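Local structure of alpha-galactosidase (3A5V) at residues A[44-49]-A[87-92]; A[184-189]-A[237-242]. The protein is a family 27 glycoside hydrolase that hydrolyses terminal alpha-galactosyl residues, probably in galactose-containing oligosaccharides and polysaccharides. All blocks are in the same frame, centred on the assembly; numbering follows the deposited sequence. Where two conformers were deposited one is given.

Contact 1. Residues A[44-49]-A[87-92]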
# COMPACT_ATOMS: atom_id res chain seq x y z
N GLY A 44 39.67 -9.57 9.12
CA GLY A 44 38.83 -8.37 9.05
C GLY A 44 37.67 -8.35 10.02
O GLY A 44 37.06 -7.30 10.19
N TYR A 45 37.36 -9.48 10.66
CA TYR A 45 36.22 -9.54 11.59
C TYR A 45 36.64 -8.96 12.94
O TYR A 45 37.12 -9.70 13.82
CB TYR A 45 35.73 -10.98 11.81
CG TYR A 45 35.35 -11.78 10.57
CD1 TYR A 45 36.30 -12.55 9.89
CD2 TYR A 45 34.02 -11.83 10.12
CE1 TYR A 45 35.96 -13.33 8.78
CE2 TYR A 45 33.66 -12.61 8.99
CZ TYR A 45 34.62 -13.36 8.34
OH TYR A 45 34.27 -14.13 7.25
N ASN A 46 36.47 -7.66 13.09
CA ASN A 46 37.07 -6.96 14.22
C ASN A 46 36.07 -6.41 15.23
O ASN A 46 36.49 -6.01 16.31
CB ASN A 46 38.09 -5.90 13.74
CG ASN A 46 37.42 -4.68 13.09
OD1 ASN A 46 37.83 -3.53 13.33
ND2 ASN A 46 36.39 -4.91 12.31
N TYR A 47 34.77 -6.41 14.89
CA TYR A 47 33.75 -5.95 15.85
C TYR A 47 33.21 -7.11 16.70
O TYR A 47 32.81 -8.15 16.16
CB TYR A 47 32.60 -5.22 15.14
CG TYR A 47 32.93 -3.82 14.63
CD1 TYR A 47 32.92 -2.72 15.49
CD2 TYR A 47 33.22 -3.60 13.27
CE1 TYR A 47 33.23 -1.44 15.04
CE2 TYR A 47 33.54 -2.34 12.80
CZ TYR A 47 33.52 -1.25 13.68
OH TYR A 47 33.81 -0.00 13.20
N VAL A 48 33.20 -6.94 18.02
CA VAL A 48 32.57 -7.90 18.94
C VAL A 48 31.32 -7.21 19.49
O VAL A 48 31.40 -6.27 20.28
CB VAL A 48 33.52 -8.32 20.13
CG1 VAL A 48 32.77 -9.26 21.13
CG2 VAL A 48 34.81 -8.99 19.59
N ILE A 49 30.16 -7.69 19.06
CA ILE A 49 28.91 -6.98 19.30
C ILE A 49 28.11 -7.69 20.36
O ILE A 49 27.74 -8.86 20.19
CB ILE A 49 28.08 -6.82 17.98
CG1 ILE A 49 28.91 -6.06 16.92
CG2 ILE A 49 26.75 -6.10 18.26
CD1 ILE A 49 28.60 -6.48 15.47
N GLY A 87 42.89 -5.72 20.25
CA GLY A 87 42.92 -5.10 18.92
C GLY A 87 41.55 -5.21 18.24
O GLY A 87 41.45 -5.19 17.02
N LEU A 88 40.51 -5.32 19.05
CA LEU A 88 39.14 -5.47 18.55
C LEU A 88 38.31 -4.25 18.93
O LEU A 88 38.71 -3.47 19.79
CB LEU A 88 38.51 -6.75 19.13
CG LEU A 88 39.14 -8.08 18.65
CD1 LEU A 88 38.75 -9.24 19.56
CD2 LEU A 88 38.78 -8.40 17.17
N LYS A 89 37.15 -4.09 18.28
CA LYS A 89 36.23 -3.02 18.64
C LYS A 89 34.97 -3.60 19.29
O LYS A 89 34.63 -4.75 19.04
CB LYS A 89 35.90 -2.18 17.40
CG LYS A 89 37.05 -1.25 16.97
CD LYS A 89 36.76 -0.61 15.61
CE LYS A 89 37.95 0.17 15.05
NZ LYS A 89 38.23 1.31 15.95
N ALA A 90 34.28 -2.80 20.12
CA ALA A 90 33.13 -3.30 20.88
C ALA A 90 31.83 -2.68 20.39
O ALA A 90 31.76 -1.47 20.14
CB ALA A 90 33.30 -3.06 22.39
N GLY A 91 30.81 -3.52 20.26
CA GLY A 91 29.46 -3.06 19.90
C GLY A 91 28.46 -3.35 21.00
O GLY A 91 28.68 -4.24 21.84
N ILE A 92 27.37 -2.59 21.01
CA ILE A 92 26.27 -2.76 21.97
C ILE A 92 24.94 -2.70 21.21
O ILE A 92 24.87 -2.18 20.07
CB ILE A 92 26.32 -1.68 23.10
CG1 ILE A 92 25.52 -2.12 24.34
CG2 ILE A 92 25.78 -0.31 22.61
CD1 ILE A 92 26.24 -3.05 25.24
O HOH W 1 40.08 -3.21 15.33
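Parallel pairing of Y47, V48 and I49 with K89, A90 and G91 joins the two strands of a beta-alpha-beta unit in the catalytic TIM barrel, helix 76-85 lying between them in the chain. Three short backbone bonds knit the strands: K89 N donates to N46 O (2.8 Å, nearly straight), V48 N to K89 O, and G91 N to V48 O.

Side chains alternate between the two faces of the sheet. On one face Y47 and K89 run side by side, since both put CG anti to the carbonyl carbon (chi1 -74° and -75°). K89 CB lies 3.6 Å from Y47 CD1, and K89 CD is 3.7 Å from Y47 CE1, so the methylenes pass alongside the CD1–CE1 side of the ring. The chain then bends at chi4 and its end leads away from the 44-49 segment, which suits a lysine at an exposed position. I49 shares this face, and G91 beside it suits the place because a CB there would clash with I49 CG1.

V48 turns to the other face, its CG2 3.9 Å from L88 CD1; both branched side chains also touch I35 of helix 25-38, an apolar filling between strand and helix. The other branch of L88, CD2, packs 3.4 Å from N46 O.

Ahead of each strand a glycine, G44 or G87, ends a helix in a Schellman motif, where positive phi is easiest without a side chain. Water 1 joins the two approaches, donating to N46 OD1 (3.0 Å) and to G87 O (2.9 Å).

Contact 2. Residues A[184-189]-A[237-242]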
# COMPACT_ATOMS: atom_id res chain seq x y z
N TRP A 184 21.82 -0.56 7.24
CA TRP A 184 20.41 -0.74 7.60
C TRP A 184 19.96 -2.14 7.18
O TRP A 184 20.12 -2.54 6.03
CB TRP A 184 19.51 0.35 6.96
CG TRP A 184 19.92 0.68 5.57
CD1 TRP A 184 19.52 0.04 4.42
CD2 TRP A 184 20.87 1.67 5.17
NE1 TRP A 184 20.16 0.59 3.33
CE2 TRP A 184 21.00 1.59 3.77
CE3 TRP A 184 21.64 2.63 5.87
CZ2 TRP A 184 21.84 2.45 3.03
CZ3 TRP A 184 22.49 3.47 5.15
CH2 TRP A 184 22.58 3.37 3.74
N ARG A 185 19.45 -2.89 8.16
CA ARG A 185 18.72 -4.12 7.88
C ARG A 185 17.62 -3.86 6.86
O ARG A 185 16.88 -2.86 6.94
CB ARG A 185 18.17 -4.72 9.17
CG ARG A 185 19.29 -5.35 10.06
CD ARG A 185 19.63 -6.82 9.60
NE ARG A 185 18.36 -7.55 9.58
CZ ARG A 185 17.72 -7.98 10.67
NH1 ARG A 185 18.28 -7.89 11.88
NH2 ARG A 185 16.51 -8.53 10.53
N ILE A 186 17.54 -4.74 5.86
CA ILE A 186 16.56 -4.54 4.78
C ILE A 186 15.37 -5.49 4.86
O ILE A 186 14.42 -5.34 4.09
CB ILE A 186 17.20 -4.69 3.38
CG1 ILE A 186 17.79 -6.11 3.24
CG2 ILE A 186 18.26 -3.57 3.20
CD1 ILE A 186 17.96 -6.56 1.81
N SER A 187 15.42 -6.45 5.77
CA SER A 187 14.41 -7.51 5.82
C SER A 187 14.21 -8.00 7.25
O SER A 187 15.00 -7.67 8.14
CB SER A 187 14.87 -8.68 4.91
OG SER A 187 15.90 -9.39 5.56
N GLY A 188 13.16 -8.79 7.47
CA GLY A 188 13.04 -9.60 8.68
C GLY A 188 14.23 -10.55 8.86
O GLY A 188 14.99 -10.80 7.91
N ASP A 189 14.40 -11.05 10.08
CA ASP A 189 15.62 -11.78 10.46
C ASP A 189 15.77 -13.06 9.64
O ASP A 189 14.80 -13.78 9.40
CB ASP A 189 15.62 -12.20 11.94
CG ASP A 189 15.36 -11.05 12.90
OD1 ASP A 189 15.28 -9.86 12.51
OD2 ASP A 189 15.24 -11.36 14.10
N ASN A 237 23.35 -1.81 2.67
CA ASN A 237 22.24 -2.73 2.96
C ASN A 237 22.76 -3.89 3.82
O ASN A 237 23.84 -4.41 3.56
CB ASN A 237 21.62 -3.28 1.65
CG ASN A 237 21.06 -2.16 0.76
OD1 ASN A 237 20.28 -1.32 1.22
ND2 ASN A 237 21.47 -2.15 -0.51
N ASP A 238 22.00 -4.26 4.85
CA ASP A 238 22.42 -5.30 5.79
C ASP A 238 21.46 -6.48 5.64
O ASP A 238 20.25 -6.36 5.87
CB ASP A 238 22.40 -4.72 7.22
CG ASP A 238 22.86 -5.71 8.30
OD1 ASP A 238 23.17 -6.88 8.00
OD2 ASP A 238 22.86 -5.30 9.48
N LEU A 239 22.01 -7.63 5.22
CA LEU A 239 21.19 -8.81 4.97
C LEU A 239 21.06 -9.71 6.21
O LEU A 239 20.57 -10.84 6.10
CB LEU A 239 21.73 -9.59 3.75
CG LEU A 239 21.38 -9.10 2.34
CD1 LEU A 239 21.76 -7.61 2.10
CD2 LEU A 239 22.04 -10.00 1.28
N ASP A 240 21.47 -9.19 7.37
CA ASP A 240 21.44 -9.88 8.67
C ASP A 240 22.66 -10.82 8.78
O ASP A 240 23.45 -10.95 7.84
CB ASP A 240 20.10 -10.63 8.94
CG ASP A 240 19.80 -10.83 10.42
OD1 ASP A 240 20.58 -10.35 11.29
OD2 ASP A 240 18.78 -11.46 10.74
N MET A 241 22.79 -11.45 9.94
CA MET A 241 24.00 -12.18 10.32
C MET A 241 24.18 -13.48 9.55
O MET A 241 23.22 -14.05 9.03
CB MET A 241 23.94 -12.50 11.82
CG MET A 241 23.89 -11.26 12.67
SD MET A 241 23.83 -11.61 14.43
CE MET A 241 22.17 -12.31 14.61
N LEU A 242 25.43 -13.94 9.50
CA LEU A 242 25.77 -15.19 8.84
C LEU A 242 25.46 -16.38 9.77
O LEU A 242 25.89 -16.39 10.92
CB LEU A 242 27.27 -15.20 8.48
CG LEU A 242 27.64 -14.16 7.40
CD1 LEU A 242 29.14 -13.83 7.42
CD2 LEU A 242 27.18 -14.60 5.99
O HOH W 2 18.01 -7.71 6.78
O HOH W 3 21.39 -8.06 12.38
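At the C-terminal ends of two neighbouring TIM-barrel strands, the end on which this fold carries its active site, R185 gathers the carboxylates of D240 and of D189, which by its place in the family's sequence pattern is probably the acid/base, as in relatives. Strands 184-185 and 237-238 are parallel, D238 N donating to W184 O (2.8 Å) and I186 N to D238 O, before both chains turn into loops.

Bends at chi2 and chi3 fold the R185 chain over D240, whose carboxylate stacks on one guanidinium face with the planes 9° apart and D240 CG 3.5 Å from R185 CZ. D240 OD1 and R185 NH1, at 3.4 Å, attract by charge alone, as no N-H points at that oxygen; water 3 bridges the same two atoms. D240 OD2 takes a hydrogen bond from V190 N, just past the 184-189 segment. R185 NH2 makes a salt bridge to D189 OD1 (2.7 Å), which lies in the guanidinium plane, and donates to S187 O (3.0 Å), which is tilted from it. Water 2 accepts from NE, so polar partners at its edge fix the rotation of the group. A methionine in place of R185 would lose the salt bridge to D189 OD1 and the stack on D240, and would probably leave the D189 carboxylate freer to turn.

D238 OD1 accepts from D240 N (2.9 Å), closing an Asx turn that ends at the residue stacked on R185. On the other face of the sheet W184 NE1 donates to N237 OD1 (2.8 Å), the amide steeply inclined to the indole.

Outside the strands, W174 of helix 173-176 packs on W184, I186 and N237, helix 217-227 meets I186 and L239, and W261 of helix 251-263 binds D240 O.

Both contacts belong to the same eight-stranded barrel, their centres 18 Å apart and their nearest atoms about 5 Å apart without touching. Strands 125-129 and 162-165 separate them one way round; strands 11-14 and 268-270 do so the other way, and I269 meets both, packing on I49 of contact 1 and bonding through its backbone to L242 of contact 2. Contact 1 includes the entry into its strands, contact 2 the exit from its own. Only contact 2 has a ligand close by: a Tris molecule, probably from the crystallisation liquor, lies about 4 Å from the D189 side chain, consistent with a pocket at that barrel end.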